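Local coordinates for protein lectin (Colocasia esculenta, PDB 5T1X) that probably binds mannose-containing glycans, as a GNA-related plant lectin that pairs with a second lectin chain, at residues P3-D6 / N7-F10; S47-H50 / G51-E54. All blocks are in the same frame, centred on the assembly; numbering follows the deposited sequence.

Contact 1 (P3-D6 / N7-F10); sequences PFTD and NLLF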
ATOM      1  N   PRO B   3       6.526   3.648 -12.318  1.00 14.87           N
ATOM      2  CA  PRO B   3       7.828   3.250 -11.759  1.00 14.34           C
ATOM      3  C   PRO B   3       7.657   2.223 -10.645  1.00 15.40           C
ATOM      4  O   PRO B   3       6.664   2.244  -9.914  1.00 13.02           O
ATOM      5  CB  PRO B   3       8.408   4.565 -11.226  1.00 16.87           C
ATOM      6  CG  PRO B   3       7.718   5.624 -12.010  1.00 21.82           C
ATOM      7  CD  PRO B   3       6.316   5.104 -12.172  1.00 17.76           C
ATOM      8  N   PHE B   4       8.600   1.293 -10.555  1.00 13.18           N
ATOM      9  CA  PHE B   4       8.513   0.259  -9.547  1.00 12.91           C
ATOM     10  C   PHE B   4       8.971   0.749  -8.170  1.00 14.93           C
ATOM     11  O   PHE B   4       9.945   1.495  -8.059  1.00 14.51           O
ATOM     12  CB  PHE B   4       9.351  -0.958  -9.978  1.00 16.09           C
ATOM     13  CG  PHE B   4       9.213  -2.148  -9.068  1.00 19.36           C
ATOM     14  CD1 PHE B   4       7.998  -2.821  -8.952  1.00 23.14           C
ATOM     15  CD2 PHE B   4      10.299  -2.609  -8.333  1.00 22.88           C
ATOM     16  CE1 PHE B   4       7.870  -3.918  -8.099  1.00 24.13           C
ATOM     17  CE2 PHE B   4      10.170  -3.713  -7.488  1.00 25.71           C
ATOM     18  CZ  PHE B   4       8.957  -4.359  -7.377  1.00 23.39           C
ATOM     19  N   THR B   5       8.275   0.285  -7.121  1.00 10.62           N
ATOM     20  CA  THR B   5       8.658   0.498  -5.712  1.00 10.47           C
ATOM     21  C   THR B   5       8.770  -0.906  -5.107  1.00 12.77           C
ATOM     22  O   THR B   5       7.889  -1.733  -5.339  1.00 12.27           O
ATOM     23  CB  THR B   5       7.678   1.415  -4.990  1.00 14.23           C
ATOM     24  OG1 THR B   5       7.490   2.609  -5.756  1.00 12.96           O
ATOM     25  CG2 THR B   5       8.147   1.769  -3.580  1.00 13.72           C
ATOM     26  N   ASP B   6       9.851  -1.185  -4.386  1.00 11.21           N
ATOM     27  CA  ASP B   6      10.174  -2.537  -3.918  1.00 11.07           C
ATOM     28  C   ASP B   6       9.079  -3.251  -3.129  1.00 10.68           C
ATOM     29  O   ASP B   6       8.927  -4.449  -3.335  1.00 10.12           O
ATOM     30  CB  ASP B   6      11.468  -2.559  -3.107  1.00 13.47           C
ATOM     31  CG  ASP B   6      12.738  -2.556  -3.949  1.00 29.88           C
ATOM     32  OD1 ASP B   6      12.712  -3.112  -5.073  1.00 32.44           O
ATOM     33  OD2 ASP B   6      13.773  -2.052  -3.460  1.00 33.60           O
ATOM     34  N   ASN B   7       8.308  -2.560  -2.287  1.00  9.39           N
ATOM     35  CA  ASN B   7       7.280  -3.214  -1.463  1.00  8.08           C
ATOM     36  C   ASN B   7       5.838  -3.014  -1.970  1.00 11.40           C
ATOM     37  O   ASN B   7       4.905  -3.393  -1.260  1.00 10.43           O
ATOM     38  CB  ASN B   7       7.381  -2.700  -0.018  1.00 10.32           C
ATOM     39  CG  ASN B   7       7.141  -1.207   0.115  1.00 12.60           C
ATOM     40  OD1 ASN B   7       7.347  -0.422  -0.830  1.00 11.18           O
ATOM     41  ND2 ASN B   7       6.707  -0.769   1.290  1.00 12.75           N
ATOM     42  N   LEU B   8       5.652  -2.420  -3.171  1.00  8.45           N
ATOM     43  CA  LEU B   8       4.306  -2.147  -3.690  1.00  8.92           C
ATOM     44  C   LEU B   8       4.073  -2.703  -5.073  1.00 11.23           C
ATOM     45  O   LEU B   8       4.998  -2.768  -5.880  1.00 10.18           O
ATOM     46  CB  LEU B   8       4.075  -0.618  -3.785  1.00  9.20           C
ATOM     47  CG  LEU B   8       4.461   0.271  -2.600  1.00 12.47           C
ATOM     48  CD1 LEU B   8       4.350   1.732  -2.988  1.00 12.61           C
ATOM     49  CD2 LEU B   8       3.597  -0.015  -1.373  1.00 14.09           C
ATOM     50  N   LEU B   9       2.806  -3.001  -5.377  1.00  8.38           N
ATOM     51  CA  LEU B   9       2.354  -3.387  -6.703  1.00  7.47           C
ATOM     52  C   LEU B   9       1.016  -2.702  -6.945  1.00 10.51           C
ATOM     53  O   LEU B   9       0.022  -3.068  -6.326  1.00 10.19           O
ATOM     54  CB  LEU B   9       2.269  -4.921  -6.888  1.00  7.96           C
ATOM     55  CG  LEU B   9       2.185  -5.380  -8.353  1.00 12.33           C
ATOM     56  CD1 LEU B   9       3.526  -5.255  -9.037  1.00 13.36           C
ATOM     57  CD2 LEU B   9       1.690  -6.805  -8.455  1.00 12.89           C
ATOM     58  N   PHE B  10       1.013  -1.648  -7.772  1.00  7.65           N
ATOM     59  CA  PHE B  10      -0.211  -0.917  -8.073  1.00  7.28           C
ATOM     60  C   PHE B  10      -0.961  -1.614  -9.194  1.00  8.29           C
ATOM     61  O   PHE B  10      -0.349  -2.363  -9.976  1.00  7.93           O
ATOM     62  CB  PHE B  10       0.104   0.536  -8.474  1.00  8.14           C
ATOM     63  CG  PHE B  10       0.665   1.368  -7.355  1.00  8.50           C
ATOM     64  CD1 PHE B  10      -0.175   1.965  -6.421  1.00 10.20           C
ATOM     65  CD2 PHE B  10       2.042   1.552  -7.224  1.00  9.83           C
ATOM     66  CE1 PHE B  10       0.348   2.734  -5.373  1.00 11.59           C
ATOM     67  CE2 PHE B  10       2.563   2.318  -6.174  1.00 11.92           C
ATOM     68  CZ  PHE B  10       1.713   2.900  -5.254  1.00 11.05           C
TER
HETATM   69  O   HOH W   1       5.610  -0.827  -7.566  1.00 13.24           O
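T5 and L8 begin and end a type I beta turn, a compact worked example of how a chain reverses just before entering a strand. One backbone hydrogen bond closes it: L8 N gives its proton to T5 O over 3.2 Å. The bond is nearly straight at hydrogen (166°), yet the donor stands above the carbonyl plane, 57° out of it. A water bridges the open end of the turn, accepting from T5 N at 2.9 Å and lying within hydrogen-bonding distance of L8 O, at 2.6 Å, although other acceptors also compete for its protons.

The apolar part of the contact lies on one side of the turn, where T5 and L8 lie side by side and point the same way. With CG2 anti to the backbone N (chi1 -51° for OG1), the T5 methyl comes alongside L8 CD1 at 3.8 Å.

Two van der Waals contacts pair carbon with oxygen. The T5 methyl CG2 meets N7 OD1 at 3.6 Å, and the F4 ring atom CE1 approaches L8 O obliquely at 3.8 Å.

The polar ends look elsewhere: T5 OG1 is hydrogen-bonded to N20 of the other lectin chain, and N7 OD1 accepts from the amide of N4 of that chain. L8 also packs on I91 in strand 89-92 and on V86 of the partner. One backbone hydrogen bond and a bridging water thus hold the turn internally, leaving the amide and hydroxyl that rise beside the T5-L8 methyl contact to serve the interface between the two chains.

Contact 2 (S47-H50 / G51-E54); sequences SNTH and GNGE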
ATOM      1  N   SER B  47       0.872 -20.003  -3.849  1.00 10.53           N
ATOM      2  CA  SER B  47      -0.367 -20.190  -4.608  1.00  9.55           C
ATOM      3  C   SER B  47      -0.568 -21.680  -4.930  1.00 13.40           C
ATOM      4  O   SER B  47      -1.686 -22.081  -5.246  1.00 13.47           O
ATOM      5  CB  SER B  47      -0.330 -19.362  -5.888  1.00  9.88           C
ATOM      6  OG  SER B  47       0.801 -19.723  -6.659  1.00 11.11           O
ATOM      7  N   ASN B  48       0.513 -22.499  -4.835  1.00 11.20           N
ATOM      8  CA  ASN B  48       0.516 -23.956  -5.107  1.00 12.60           C
ATOM      9  C   ASN B  48       0.183 -24.220  -6.582  1.00 15.56           C
ATOM     10  O   ASN B  48      -0.678 -25.043  -6.908  1.00 15.53           O
ATOM     11  CB  ASN B  48      -0.458 -24.711  -4.157  1.00 17.00           C
ATOM     12  CG  ASN B  48      -0.406 -26.210  -4.274  1.00 27.98           C
ATOM     13  OD1 ASN B  48       0.633 -26.796  -4.583  1.00 19.65           O
ATOM     14  ND2 ASN B  48      -1.555 -26.855  -4.112  1.00 24.06           N
ATOM     15  N   THR B  49       0.859 -23.488  -7.480  1.00 11.56           N
ATOM     16  CA  THR B  49       0.586 -23.597  -8.906  1.00 10.25           C
ATOM     17  C   THR B  49       1.865 -23.913  -9.707  1.00 11.75           C
ATOM     18  O   THR B  49       1.924 -23.645 -10.909  1.00 12.01           O
ATOM     19  CB  THR B  49      -0.146 -22.334  -9.386  1.00 11.76           C
ATOM     20  OG1 THR B  49       0.608 -21.181  -9.025  1.00 11.05           O
ATOM     21  CG2 THR B  49      -1.559 -22.219  -8.800  1.00 10.57           C
ATOM     22  N   HIS B  50       2.851 -24.559  -9.061  1.00  8.82           N
ATOM     23  CA  HIS B  50       4.075 -25.010  -9.723  1.00  9.54           C
ATOM     24  C   HIS B  50       3.730 -25.865 -10.957  1.00 12.87           C
ATOM     25  O   HIS B  50       2.953 -26.824 -10.851  1.00 14.26           O
ATOM     26  CB  HIS B  50       4.946 -25.827  -8.746  1.00 10.67           C
ATOM     27  CG  HIS B  50       6.059 -26.595  -9.402  1.00 14.18           C
ATOM     28  ND1 HIS B  50       7.297 -26.023  -9.625  1.00 16.25           N
ATOM     29  CD2 HIS B  50       6.095 -27.883  -9.819  1.00 16.53           C
ATOM     30  CE1 HIS B  50       8.034 -26.960 -10.203  1.00 16.36           C
ATOM     31  NE2 HIS B  50       7.354 -28.097 -10.341  1.00 16.70           N
ATOM     32  N   GLY B  51       4.287 -25.484 -12.104  1.00 10.51           N
ATOM     33  CA  GLY B  51       4.130 -26.183 -13.380  1.00 10.69           C
ATOM     34  C   GLY B  51       2.762 -26.139 -14.033  1.00 14.80           C
ATOM     35  O   GLY B  51       2.544 -26.832 -15.037  1.00 14.50           O
ATOM     36  N   ASN B  52       1.840 -25.303 -13.505  1.00 10.97           N
ATOM     37  CA  ASN B  52       0.456 -25.227 -13.988  1.00 11.15           C
ATOM     38  C   ASN B  52       0.307 -24.480 -15.310  1.00 15.34           C
ATOM     39  O   ASN B  52      -0.737 -24.602 -15.962  1.00 15.28           O
ATOM     40  CB  ASN B  52      -0.458 -24.620 -12.930  1.00 12.34           C
ATOM     41  CG  ASN B  52      -0.814 -25.603 -11.827  1.00 20.16           C
ATOM     42  OD1 ASN B  52      -0.204 -26.669 -11.681  1.00 18.66           O
ATOM     43  ND2 ASN B  52      -1.834 -25.292 -11.050  1.00 12.67           N
ATOM     44  N   GLY B  53       1.347 -23.761 -15.709  1.00 12.65           N
ATOM     45  CA  GLY B  53       1.349 -23.034 -16.975  1.00 12.50           C
ATOM     46  C   GLY B  53       2.735 -22.554 -17.340  1.00 16.77           C
ATOM     47  O   GLY B  53       3.655 -22.660 -16.531  1.00 18.43           O
ATOM     48  N   GLU B  54       2.900 -22.004 -18.543  1.00 11.67           N
ATOM     49  CA  GLU B  54       4.204 -21.505 -18.963  1.00 12.07           C
ATOM     50  C   GLU B  54       4.205 -19.998 -19.032  1.00 13.89           C
ATOM     51  O   GLU B  54       3.181 -19.413 -19.397  1.00 13.26           O
ATOM     52  CB  GLU B  54       4.605 -22.078 -20.334  1.00 14.20           C
ATOM     53  CG  GLU B  54       4.961 -23.554 -20.293  1.00 26.82           C
ATOM     54  CD  GLU B  54       5.231 -24.159 -21.656  1.00 58.75           C
ATOM     55  OE1 GLU B  54       4.273 -24.282 -22.455  1.00 60.81           O
ATOM     56  OE2 GLU B  54       6.403 -24.504 -21.930  1.00 57.91           O
TER
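T49 and N52 are drawn together by a type II beta turn, with H50 and G51 at its corners. N52 N donates to T49 O at 3.1 Å, with an angle of 157° at hydrogen, from a position above the carbonyl plane. The N52 side chain comes in at about a right angle to that of T49, its CB resting 3.3 Å from T49 O. On the outer side, H50 has CG anti to its backbone N (chi1 167°), which brings a face of the imidazole over G51 N; CG lies 3.4 Å from that nitrogen. G51 takes the positive phi of 69° that a type II turn asks for at this corner.

Around this first shell, D33 holds the ring through H50 ND1 and also bonds the G51 backbone. T49 OG1 is hydrogen-bonded to C34 O, and N35 OD1 receives T49 N. D33 and N35 belong to the Q-x-D-x-N-x-V-x-Y signature that forms mannose sites in related lectins. Farther out, the turn sits in the loop joining strand 45-46 to strand 57-60, with T49 packed on I68 of strand 66-69 and both T49 and N52 on I76 of strand 75-78.

Both contacts are four-residue turns closed by a single backbone hydrogen bond, yet they lie on opposite sides of the chain's centre, about 24 Å apart between centres. Contact 1 is partly buried: it leads into the sheet containing strand 89-92 and faces the second lectin chain, and its turn has a methyl contact and a bridging water. Contact 2 is a surface feature, and no other protein chain of the assembly touches it. Its corner residues are exposed, and polar bonds to D33, C34 and N35 of its own chain fasten it. One lies at the chain interface as well as against its own sheets; the other lies in the loop passing from one antiparallel sheet to the next, in what is probably a beta-prism II fold.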